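Catechol O-methyltransferase (Niastella koreensis, PDB 7CVW) catalyses the magnesium-dependent transfer of a methyl group from S-adenosyl-L-methionine to catechol-like compounds, methylating protocatechuic acid at the meta and para hydroxyls equally. Local coordinates at residues N60-G65 with D120-L125; I73-A78 with F133-I138; Q150-L155 with T160-D165. One frame throughout, in Å; residues are numbered along the deposited sequence.

Contact 1: residues N60-G65 with D120-L125; sequences NILELG and DILPQL. With SAH (S-adenosyl-L-homocysteine), chain E.
In the Rossmann-like core of this class I methyltransferase, the first strand, 60-64, meets helix 118-128 through leucines: Leu62 and Leu64 on the strand, Leu122 and Leu125 on the helix. Leu62 forks between two partners, its CG anti to the backbone N (chi1 175°), which carries both methyls out toward the helix. Its CD1 reaches tip to tip to CD1 of Leu125 at 3.8 Å, while its CD2 lies 4.1 Å from CD2 of Leu122, whose side chain crosses it at a slant. Leu122 forks likewise, its other methyl, CD1, meeting CD2 of Leu64 end to end at 4.1 Å. With the strand and helix axes 11.3 Å apart and nearly antiparallel (163°), the two segments meet across the gap through leucine methyl groups, as between sheet and helix in an alpha/beta/alpha sandwich. The strand ends at the cofactor: Gly65 O accepts a hydrogen bond of 3.0 Å from the amino N of S-adenosyl-L-homocysteine. Glu63, on the strand's other face, brings OE2 to 3.9 Å from that same N. Both its carboxylate oxygens are held, OE2 by Ser71 and OE1 by Thr72 and Thr87. Tyr148 of helix 145-154 packs against both Leu64 and Leu122.

Contact 2: residues I73-A78 with F133-I138; sequences IWMARA and FDMIFI
Met75, from helix 70-76, lays its thioether against Met135 and Phe137 of strand 133-138 and makes every contact between the two segments. The close part is small and wholly apolar. Met75 CE sits 3.8 Å from CD2 of Phe137 and 3.9 Å from its CB, so the methyl lies at the root of the ring rather than over its centre. The sulfur stays farther out, 5.1 Å from the ring centroid and 43° off the normal, an oblique Met-aromatic contact. SD also touches CE of Met135, at 3.9 Å. The two methionines cross at about a right angle, and they differ in shape: Met135 is extended to its end, whereas Met75 bends at its last torsion (chi3 -71°), which brings CE to Phe137, while SD touches both Met135 and the CB of Phe137. Met135 and Phe137, two residues apart on the strand, both direct their side chains to the helix, whereas Ile136 between them faces the other way, onto Ala152.

The loose side lies at Arg77 and Ala78, partly exposed and without contact to the strand; Arg77 lays its guanidinium over CG2 of Ile73, 3.5 Å from the plane, and forms a salt bridge with Asp21. At the corner of the chain, partly exposed Asp134 forms a salt bridge with Arg157. Phe137 itself touches S-adenosyl-L-homocysteine, so this helix-on-sheet packing backs the cofactor pocket of the Rossmann-like methyltransferase fold.

Contact 3: residues Q150-L155 with T160-D165; sequences QWALRL and TLIVAD. With MG (magnesium ion), chain C.
Ile162 of strand 160-165 points its side chain at helix 145-154 and meets two neighbouring residues there, Ala152 and Leu153, with a single methyl group. Its CD1 lies 4.1 Å from CB of Ala152, which faces the strand directly, and 3.9 Å from CD2 of Leu153. Leu153 arrives differently: its CB leaves the helix away from the strand, and the branch end comes back, so that its side chain runs at about a right angle to that of Ile162. The isoleucine reaches this position because CG1 is anti to its carbonyl carbon (chi1 -55°) and the chain then continues extended to CD1. Ala152, with only a methyl between helix and strand, has its CA 7.6 Å from that of Ile162, the closest CA pair of the two segments.

A short connection that includes strand 156-157 joins helix to strand; with the parallel neighbour 133-138 they form a beta-alpha-beta crossover of the Rossmann-like fold. Ile136 and Ile138 of that neighbour continue the apolar layer, touching Ala152 and Ile162 respectively, and Val220 of the antiparallel strand 213-220 packs on both Leu153 and Ile162.

The strand leads from this packing to the metal. Asp165, with CG anti to its backbone N (chi1 -165°), binds the magnesium ion through OD2 at 2.4 Å. Water 1 and water 2 are further ligands, and Asp139 and Asn166 also bind the ion. On the opposite face of the sheet from Ile162, Leu161 packs on Leu55 of the second subunit.

How the contacts relate
Strands 60-64, 133-138 and 160-165 lie side by side and parallel in one sheet, and probable backbone hydrogen bonds join them: Leu64 N to Phe137 O, 2.8 Å, between contacts 1 and 2, and Ile138 N to Val163 O, 2.8 Å, between contacts 2 and 3. Contacts 1 and 3 cover one face of the sheet with adjoining helices, where Leu122 CD1 meets Trp151 CB at 3.7 Å; contact 2 covers the other, and there Glu63 OE2 lies 3.3 Å from Met75 CE, linking it to contact 1. Their centres are 10 to 12 Å apart. The ends of the three strands converge on cofactor and metal, with magnesium about 5 Å from the Phe137 side chain.

Contact 1: residues N60-G65 with D120-L125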
loop_
_atom_site.group_PDB
_atom_site.type_symbol
_atom_site.label_atom_id
_atom_site.label_comp_id
_atom_site.label_asym_id
_atom_site.label_seq_id
_atom_site.Cartn_x
_atom_site.Cartn_y
_atom_site.Cartn_z
ATOM N N ASN A 60 2.018 -11.855 14.936
ATOM C CA ASN A 60 0.842 -11.589 15.796
ATOM C C ASN A 60 0.004 -10.506 15.128
ATOM O O ASN A 60 0.480 -9.380 14.970
ATOM C CB ASN A 60 1.261 -11.216 17.214
ATOM C CG ASN A 60 1.788 -12.423 17.963
ATOM O OD1 ASN A 60 1.041 -13.360 18.242
ATOM N ND2 ASN A 60 3.082 -12.441 18.244
ATOM N N ILE A 61 -1.211 -10.857 14.739
ATOM C CA ILE A 61 -2.104 -9.923 14.008
ATOM C C ILE A 61 -3.397 -9.780 14.798
ATOM O O ILE A 61 -3.880 -10.799 15.367
ATOM C CB ILE A 61 -2.350 -10.381 12.562
ATOM C CG1 ILE A 61 -1.050 -10.384 11.742
ATOM C CG2 ILE A 61 -3.401 -9.496 11.908
ATOM C CD1 ILE A 61 -1.222 -11.004 10.402
ATOM N N LEU A 62 -3.915 -8.555 14.872
ATOM C CA LEU A 62 -5.233 -8.265 15.491
ATOM C C LEU A 62 -6.147 -7.731 14.413
ATOM O O LEU A 62 -5.746 -6.802 13.707
ATOM C CB LEU A 62 -5.083 -7.234 16.612
ATOM C CG LEU A 62 -6.362 -6.733 17.282
ATOM C CD1 LEU A 62 -7.138 -7.844 17.970
ATOM C CD2 LEU A 62 -6.004 -5.682 18.299
ATOM N N GLU A 63 -7.366 -8.253 14.342
ATOM C CA GLU A 63 -8.391 -7.743 13.404
ATOM C C GLU A 63 -9.654 -7.381 14.178
ATOM O O GLU A 63 -10.066 -8.139 15.076
ATOM C CB GLU A 63 -8.712 -8.799 12.358
ATOM C CG GLU A 63 -9.916 -8.476 11.500
ATOM C CD GLU A 63 -10.128 -9.525 10.424
ATOM O OE1 GLU A 63 -10.512 -10.676 10.792
ATOM O OE2 GLU A 63 -9.890 -9.217 9.227
ATOM N N LEU A 64 -10.234 -6.237 13.868
ATOM C CA LEU A 64 -11.556 -5.838 14.418
ATOM C C LEU A 64 -12.544 -5.960 13.273
ATOM O O LEU A 64 -12.372 -5.249 12.277
ATOM C CB LEU A 64 -11.517 -4.392 14.909
ATOM C CG LEU A 64 -10.859 -4.125 16.249
ATOM C CD1 LEU A 64 -9.514 -4.771 16.387
ATOM C CD2 LEU A 64 -10.740 -2.626 16.490
ATOM N N GLY A 65 -13.528 -6.826 13.434
ATOM C CA GLY A 65 -14.566 -7.006 12.426
ATOM C C GLY A 65 -14.242 -8.192 11.541
ATOM O O GLY A 65 -13.517 -8.039 10.543
ATOM N N ASP A 120 -15.292 -3.624 24.317
ATOM C CA ASP A 120 -15.262 -4.444 25.553
ATOM C C ASP A 120 -14.020 -5.346 25.517
ATOM O O ASP A 120 -13.407 -5.587 26.575
ATOM C CB ASP A 120 -16.530 -5.290 25.694
ATOM C CG ASP A 120 -17.818 -4.518 25.957
ATOM O OD1 ASP A 120 -17.725 -3.418 26.518
ATOM O OD2 ASP A 120 -18.907 -5.031 25.602
ATOM N N ILE A 121 -13.673 -5.882 24.353
ATOM C CA ILE A 121 -12.573 -6.887 24.254
ATOM C C ILE A 121 -11.194 -6.216 24.222
ATOM O O ILE A 121 -10.231 -6.800 24.736
ATOM C CB ILE A 121 -12.825 -7.860 23.087
ATOM C CG1 ILE A 121 -14.084 -8.691 23.345
ATOM C CG2 ILE A 121 -11.606 -8.752 22.858
ATOM C CD1 ILE A 121 -14.582 -9.406 22.096
ATOM N N LEU A 122 -11.058 -5.055 23.607
ATOM C CA LEU A 122 -9.747 -4.370 23.520
ATOM C C LEU A 122 -9.150 -4.206 24.917
ATOM O O LEU A 122 -7.968 -4.539 25.097
ATOM C CB LEU A 122 -9.919 -3.054 22.751
ATOM C CG LEU A 122 -10.023 -3.249 21.235
ATOM C CD1 LEU A 122 -10.600 -2.030 20.539
ATOM C CD2 LEU A 122 -8.685 -3.641 20.616
ATOM N N PRO A 123 -9.891 -3.727 25.952
ATOM C CA PRO A 123 -9.286 -3.622 27.281
ATOM C C PRO A 123 -8.950 -4.984 27.897
ATOM O O PRO A 123 -8.014 -5.089 28.649
ATOM C CB PRO A 123 -10.300 -2.838 28.126
ATOM C CG PRO A 123 -11.593 -2.863 27.353
ATOM C CD PRO A 123 -11.188 -3.038 25.896
ATOM N N GLN A 124 -9.644 -6.040 27.496
ATOM C CA GLN A 124 -9.287 -7.415 27.919
ATOM C C GLN A 124 -7.905 -7.760 27.358
ATOM O O GLN A 124 -7.096 -8.349 28.080
ATOM C CB GLN A 124 -10.286 -8.466 27.426
ATOM C CG GLN A 124 -11.744 -8.188 27.761
ATOM C CD GLN A 124 -12.674 -9.207 27.153
ATOM O OE1 GLN A 124 -12.287 -10.024 26.307
ATOM N NE2 GLN A 124 -13.926 -9.135 27.561
ATOM N N LEU A 125 -7.647 -7.450 26.081
ATOM C CA LEU A 125 -6.363 -7.798 25.432
ATOM C C LEU A 125 -5.239 -7.031 26.136
ATOM O O LEU A 125 -4.157 -7.623 26.314
ATOM C CB LEU A 125 -6.449 -7.438 23.945
ATOM C CG LEU A 125 -7.407 -8.302 23.111
ATOM C CD1 LEU A 125 -7.573 -7.745 21.695
ATOM C CD2 LEU A 125 -6.947 -9.737 23.032
HETATM N N SAH E . -12.991 -7.480 7.694
HETATM C CA SAH E . -14.132 -8.207 7.103
HETATM C CB SAH E . -15.379 -7.310 7.049
HETATM C CG SAH E . -15.836 -6.804 8.376
HETATM S SD SAH E . -17.533 -6.152 8.099
HETATM C C SAH E . -13.700 -8.636 5.700
HETATM O O SAH E . -13.894 -9.752 5.377
HETATM O OXT SAH E . -13.214 -7.789 5.031
HETATM C "C5'" SAH E . -17.849 -5.391 9.722
HETATM C "C4'" SAH E . -18.008 -6.428 10.799
HETATM O "O4'" SAH E . -17.921 -5.732 12.049
HETATM C "C3'" SAH E . -19.358 -7.179 10.839
HETATM O "O3'" SAH E . -19.195 -8.585 10.864
HETATM C "C2'" SAH E . -20.021 -6.682 12.125
HETATM O "O2'" SAH E . -20.852 -7.628 12.741
HETATM C "C1'" SAH E . -18.791 -6.353 12.949
HETATM N N9 SAH E . -19.026 -5.463 14.063
HETATM C C8 SAH E . -19.986 -4.501 14.183
HETATM N N7 SAH E . -19.957 -3.891 15.335
HETATM C C5 SAH E . -18.916 -4.484 16.020
HETATM C C6 SAH E . -18.367 -4.273 17.300
HETATM N N6 SAH E . -18.834 -3.392 18.160
HETATM N N1 SAH E . -17.341 -5.046 17.666
HETATM C C2 SAH E . -16.882 -5.946 16.798
HETATM N N3 SAH E . -17.326 -6.242 15.589
HETATM C C4 SAH E . -18.335 -5.453 15.238
#

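Contact 2: residues I73-A78 with F133-I138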
loop_
_atom_site.group_PDB
_atom_site.type_symbol
_atom_site.label_atom_id
_atom_site.label_comp_id
_atom_site.label_asym_id
_atom_site.label_seq_id
_atom_site.Cartn_x
_atom_site.Cartn_y
_atom_site.Cartn_z
ATOM N N ILE A 73 -8.675 -14.772 6.477
ATOM C CA ILE A 73 -7.946 -15.861 5.765
ATOM C C ILE A 73 -6.751 -15.279 5.000
ATOM O O ILE A 73 -5.666 -15.860 5.053
ATOM C CB ILE A 73 -8.906 -16.624 4.839
ATOM C CG1 ILE A 73 -9.903 -17.422 5.685
ATOM C CG2 ILE A 73 -8.150 -17.509 3.863
ATOM C CD1 ILE A 73 -11.135 -17.892 4.946
ATOM N N TRP A 74 -6.952 -14.211 4.230
ATOM C CA TRP A 74 -5.852 -13.545 3.482
ATOM C C TRP A 74 -4.711 -13.200 4.445
ATOM O O TRP A 74 -3.540 -13.554 4.179
ATOM C CB TRP A 74 -6.381 -12.299 2.788
ATOM C CG TRP A 74 -7.027 -12.532 1.457
ATOM C CD1 TRP A 74 -8.349 -12.398 1.140
ATOM C CD2 TRP A 74 -6.352 -12.878 0.240
ATOM N NE1 TRP A 74 -8.536 -12.628 -0.190
ATOM C CE2 TRP A 74 -7.326 -12.929 -0.770
ATOM C CE3 TRP A 74 -5.017 -13.130 -0.086
ATOM C CZ2 TRP A 74 -7.006 -13.247 -2.094
ATOM C CZ3 TRP A 74 -4.706 -13.467 -1.386
ATOM C CH2 TRP A 74 -5.682 -13.480 -2.380
ATOM N N MET A 75 -4.985 -12.535 5.558
ATOM C CA MET A 75 -3.888 -12.122 6.475
ATOM C C MET A 75 -3.292 -13.326 7.208
ATOM O O MET A 75 -2.073 -13.369 7.342
ATOM C CB MET A 75 -4.358 -11.077 7.488
ATOM C CG MET A 75 -4.702 -9.777 6.804
ATOM S SD MET A 75 -5.127 -8.472 7.996
ATOM C CE MET A 75 -6.709 -9.061 8.580
ATOM N N ALA A 76 -4.096 -14.281 7.688
ATOM C CA ALA A 76 -3.564 -15.408 8.496
ATOM C C ALA A 76 -2.629 -16.269 7.642
ATOM O O ALA A 76 -1.662 -16.853 8.186
ATOM C CB ALA A 76 -4.705 -16.229 9.034
ATOM N N ARG A 77 -2.847 -16.300 6.330
ATOM C CA ARG A 77 -1.954 -17.067 5.426
ATOM C C ARG A 77 -0.555 -16.443 5.336
ATOM O O ARG A 77 0.339 -17.155 4.848
ATOM C CB ARG A 77 -2.613 -17.207 4.058
ATOM C CG ARG A 77 -3.667 -18.300 4.079
ATOM C CD ARG A 77 -4.483 -18.363 2.823
ATOM N NE ARG A 77 -5.313 -19.546 2.822
ATOM C CZ ARG A 77 -6.239 -19.828 1.905
ATOM N NH1 ARG A 77 -6.459 -19.014 0.891
ATOM N NH2 ARG A 77 -6.910 -20.966 1.997
ATOM N N ALA A 78 -0.318 -15.221 5.822
ATOM C CA ALA A 78 1.032 -14.624 5.855
ATOM C C ALA A 78 1.794 -15.092 7.101
ATOM O O ALA A 78 2.992 -14.824 7.162
ATOM C CB ALA A 78 0.946 -13.126 5.847
ATOM N N PHE A 133 1.032 -6.384 18.805
ATOM C CA PHE A 133 0.694 -6.926 17.478
ATOM C C PHE A 133 1.580 -6.261 16.435
ATOM O O PHE A 133 1.841 -5.062 16.554
ATOM C CB PHE A 133 -0.792 -6.735 17.167
ATOM C CG PHE A 133 -1.673 -7.482 18.137
ATOM C CD1 PHE A 133 -1.971 -8.814 17.908
ATOM C CD2 PHE A 133 -2.191 -6.860 19.266
ATOM C CE1 PHE A 133 -2.750 -9.534 18.808
ATOM C CE2 PHE A 133 -3.003 -7.567 20.139
ATOM C CZ PHE A 133 -3.271 -8.904 19.915
ATOM N N ASP A 134 1.985 -7.023 15.432
ATOM C CA ASP A 134 2.844 -6.521 14.333
ATOM C C ASP A 134 1.972 -5.755 13.342
ATOM O O ASP A 134 2.483 -4.818 12.699
ATOM C CB ASP A 134 3.537 -7.698 13.659
ATOM C CG ASP A 134 4.395 -8.483 14.627
ATOM O OD1 ASP A 134 5.279 -7.854 15.217
ATOM O OD2 ASP A 134 4.116 -9.684 14.864
ATOM N N MET A 135 0.710 -6.179 13.196
ATOM C CA MET A 135 -0.255 -5.564 12.258
ATOM C C MET A 135 -1.643 -5.603 12.890
ATOM O O MET A 135 -1.980 -6.603 13.546
ATOM C CB MET A 135 -0.259 -6.287 10.918
ATOM C CG MET A 135 -1.186 -5.665 9.912
ATOM S SD MET A 135 -0.935 -6.450 8.311
ATOM C CE MET A 135 -2.318 -5.849 7.349
ATOM N N ILE A 136 -2.390 -4.511 12.726
ATOM C CA ILE A 136 -3.762 -4.372 13.283
ATOM C C ILE A 136 -4.648 -3.890 12.155
ATOM O O ILE A 136 -4.282 -2.868 11.521
ATOM C CB ILE A 136 -3.793 -3.431 14.504
ATOM C CG1 ILE A 136 -2.802 -3.906 15.574
ATOM C CG2 ILE A 136 -5.205 -3.324 15.055
ATOM C CD1 ILE A 136 -2.709 -3.040 16.786
ATOM N N PHE A 137 -5.741 -4.598 11.901
ATOM C CA PHE A 137 -6.727 -4.234 10.859
ATOM C C PHE A 137 -8.010 -3.821 11.555
ATOM O O PHE A 137 -8.667 -4.660 12.167
ATOM C CB PHE A 137 -6.915 -5.372 9.855
ATOM C CG PHE A 137 -7.841 -5.066 8.704
ATOM C CD1 PHE A 137 -7.691 -3.895 7.973
ATOM C CD2 PHE A 137 -8.844 -5.953 8.316
ATOM C CE1 PHE A 137 -8.535 -3.618 6.912
ATOM C CE2 PHE A 137 -9.679 -5.664 7.248
ATOM C CZ PHE A 137 -9.508 -4.509 6.535
ATOM N N ILE A 138 -8.338 -2.540 11.479
ATOM C CA ILE A 138 -9.577 -1.951 12.047
ATOM C C ILE A 138 -10.652 -1.943 10.963
ATOM O O ILE A 138 -10.516 -1.200 9.970
ATOM C CB ILE A 138 -9.323 -0.543 12.574
ATOM C CG1 ILE A 138 -8.204 -0.546 13.614
ATOM C CG2 ILE A 138 -10.621 0.039 13.111
ATOM C CD1 ILE A 138 -7.869 0.824 14.142
#

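Contact 3: residues Q150-L155 with T160-D165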
loop_
_atom_site.group_PDB
_atom_site.type_symbol
_atom_site.label_atom_id
_atom_site.label_comp_id
_atom_site.label_asym_id
_atom_site.label_seq_id
_atom_site.Cartn_x
_atom_site.Cartn_y
_atom_site.Cartn_z
ATOM N N GLN A 150 -6.988 4.323 19.406
ATOM C CA GLN A 150 -6.285 4.584 20.684
ATOM C C GLN A 150 -5.964 3.263 21.374
ATOM O O GLN A 150 -4.872 3.111 21.883
ATOM C CB GLN A 150 -7.110 5.474 21.608
ATOM C CG GLN A 150 -7.561 6.772 20.960
ATOM C CD GLN A 150 -6.474 7.543 20.255
ATOM O OE1 GLN A 150 -5.366 7.703 20.765
ATOM N NE2 GLN A 150 -6.795 8.009 19.054
ATOM N N TRP A 151 -6.888 2.311 21.383
ATOM C CA TRP A 151 -6.639 0.964 21.942
ATOM C C TRP A 151 -5.575 0.245 21.126
ATOM O O TRP A 151 -4.689 -0.390 21.701
ATOM C CB TRP A 151 -7.948 0.179 21.993
ATOM C CG TRP A 151 -8.848 0.580 23.120
ATOM C CD1 TRP A 151 -10.027 1.246 23.033
ATOM C CD2 TRP A 151 -8.610 0.377 24.526
ATOM N NE1 TRP A 151 -10.556 1.449 24.281
ATOM C CE2 TRP A 151 -9.709 0.931 25.214
ATOM C CE3 TRP A 151 -7.586 -0.228 25.262
ATOM C CZ2 TRP A 151 -9.822 0.911 26.602
ATOM C CZ3 TRP A 151 -7.698 -0.258 26.636
ATOM C CH2 TRP A 151 -8.792 0.316 27.292
ATOM N N ALA A 152 -5.612 0.367 19.806
ATOM C CA ALA A 152 -4.612 -0.264 18.921
ATOM C C ALA A 152 -3.215 0.228 19.324
ATOM O O ALA A 152 -2.284 -0.603 19.414
ATOM C CB ALA A 152 -4.935 0.017 17.476
ATOM N N LEU A 153 -3.047 1.515 19.620
ATOM C CA LEU A 153 -1.709 2.039 20.020
ATOM C C LEU A 153 -1.250 1.385 21.327
ATOM O O LEU A 153 -0.054 1.076 21.466
ATOM C CB LEU A 153 -1.796 3.559 20.155
ATOM C CG LEU A 153 -1.951 4.309 18.838
ATOM C CD1 LEU A 153 -2.103 5.806 19.104
ATOM C CD2 LEU A 153 -0.768 4.071 17.933
ATOM N N ARG A 154 -2.166 1.161 22.260
ATOM C CA ARG A 154 -1.845 0.485 23.542
ATOM C C ARG A 154 -1.370 -0.953 23.277
ATOM O O ARG A 154 -0.709 -1.513 24.135
ATOM C CB ARG A 154 -3.066 0.521 24.458
ATOM C CG ARG A 154 -3.305 1.870 25.117
ATOM C CD ARG A 154 -2.782 1.844 26.540
ATOM N NE ARG A 154 -3.887 1.748 27.482
ATOM C CZ ARG A 154 -3.843 1.137 28.661
ATOM N NH1 ARG A 154 -2.746 0.510 29.063
ATOM N NH2 ARG A 154 -4.917 1.140 29.426
ATOM N N LEU A 155 -1.732 -1.554 22.145
ATOM C CA LEU A 155 -1.434 -2.964 21.810
ATOM C C LEU A 155 -0.362 -3.033 20.711
ATOM O O LEU A 155 -0.209 -4.114 20.122
ATOM C CB LEU A 155 -2.745 -3.623 21.371
ATOM C CG LEU A 155 -3.755 -3.800 22.502
ATOM C CD1 LEU A 155 -5.120 -4.150 21.948
ATOM C CD2 LEU A 155 -3.257 -4.859 23.487
ATOM N N THR A 160 4.726 -1.199 14.389
ATOM C CA THR A 160 3.403 -1.819 14.129
ATOM C C THR A 160 2.720 -1.044 13.003
ATOM O O THR A 160 2.728 0.200 13.018
ATOM C CB THR A 160 2.511 -1.798 15.364
ATOM O OG1 THR A 160 3.053 -2.684 16.351
ATOM C CG2 THR A 160 1.086 -2.175 15.029
ATOM N N LEU A 161 2.093 -1.777 12.084
ATOM C CA LEU A 161 1.271 -1.225 10.998
ATOM C C LEU A 161 -0.176 -1.330 11.435
ATOM O O LEU A 161 -0.626 -2.463 11.732
ATOM C CB LEU A 161 1.491 -2.024 9.718
ATOM C CG LEU A 161 0.578 -1.652 8.563
ATOM C CD1 LEU A 161 0.828 -0.233 8.097
ATOM C CD2 LEU A 161 0.756 -2.649 7.420
ATOM N N ILE A 162 -0.887 -0.200 11.410
ATOM C CA ILE A 162 -2.340 -0.146 11.678
ATOM C C ILE A 162 -3.002 0.271 10.377
ATOM O O ILE A 162 -2.603 1.284 9.781
ATOM C CB ILE A 162 -2.694 0.809 12.830
ATOM C CG1 ILE A 162 -1.918 0.454 14.091
ATOM C CG2 ILE A 162 -4.196 0.775 13.074
ATOM C CD1 ILE A 162 -1.922 1.521 15.153
ATOM N N VAL A 163 -3.950 -0.540 9.929
ATOM C CA VAL A 163 -4.730 -0.311 8.691
ATOM C C VAL A 163 -6.185 -0.142 9.100
ATOM O O VAL A 163 -6.664 -0.963 9.909
ATOM C CB VAL A 163 -4.578 -1.492 7.720
ATOM C CG1 VAL A 163 -5.392 -1.270 6.457
ATOM C CG2 VAL A 163 -3.128 -1.746 7.397
ATOM N N ALA A 164 -6.861 0.870 8.586
ATOM C CA ALA A 164 -8.290 1.098 8.873
ATOM C C ALA A 164 -9.037 1.159 7.549
ATOM O O ALA A 164 -8.672 1.997 6.708
ATOM C CB ALA A 164 -8.505 2.369 9.672
ATOM N N ASP A 165 -10.037 0.304 7.351
ATOM C CA ASP A 165 -10.776 0.262 6.069
ATOM C C ASP A 165 -11.932 1.269 6.077
ATOM O O ASP A 165 -12.454 1.600 7.156
ATOM C CB ASP A 165 -11.287 -1.153 5.782
ATOM C CG ASP A 165 -11.732 -1.409 4.360
ATOM O OD1 ASP A 165 -11.224 -0.711 3.466
ATOM O OD2 ASP A 165 -12.572 -2.334 4.149
HETATM MG MG MG C . -14.476 -3.066 5.375
HETATM O O HOH W 1 -14.446 -5.170 4.255
HETATM O O HOH W 2 -16.541 -3.276 6.768
#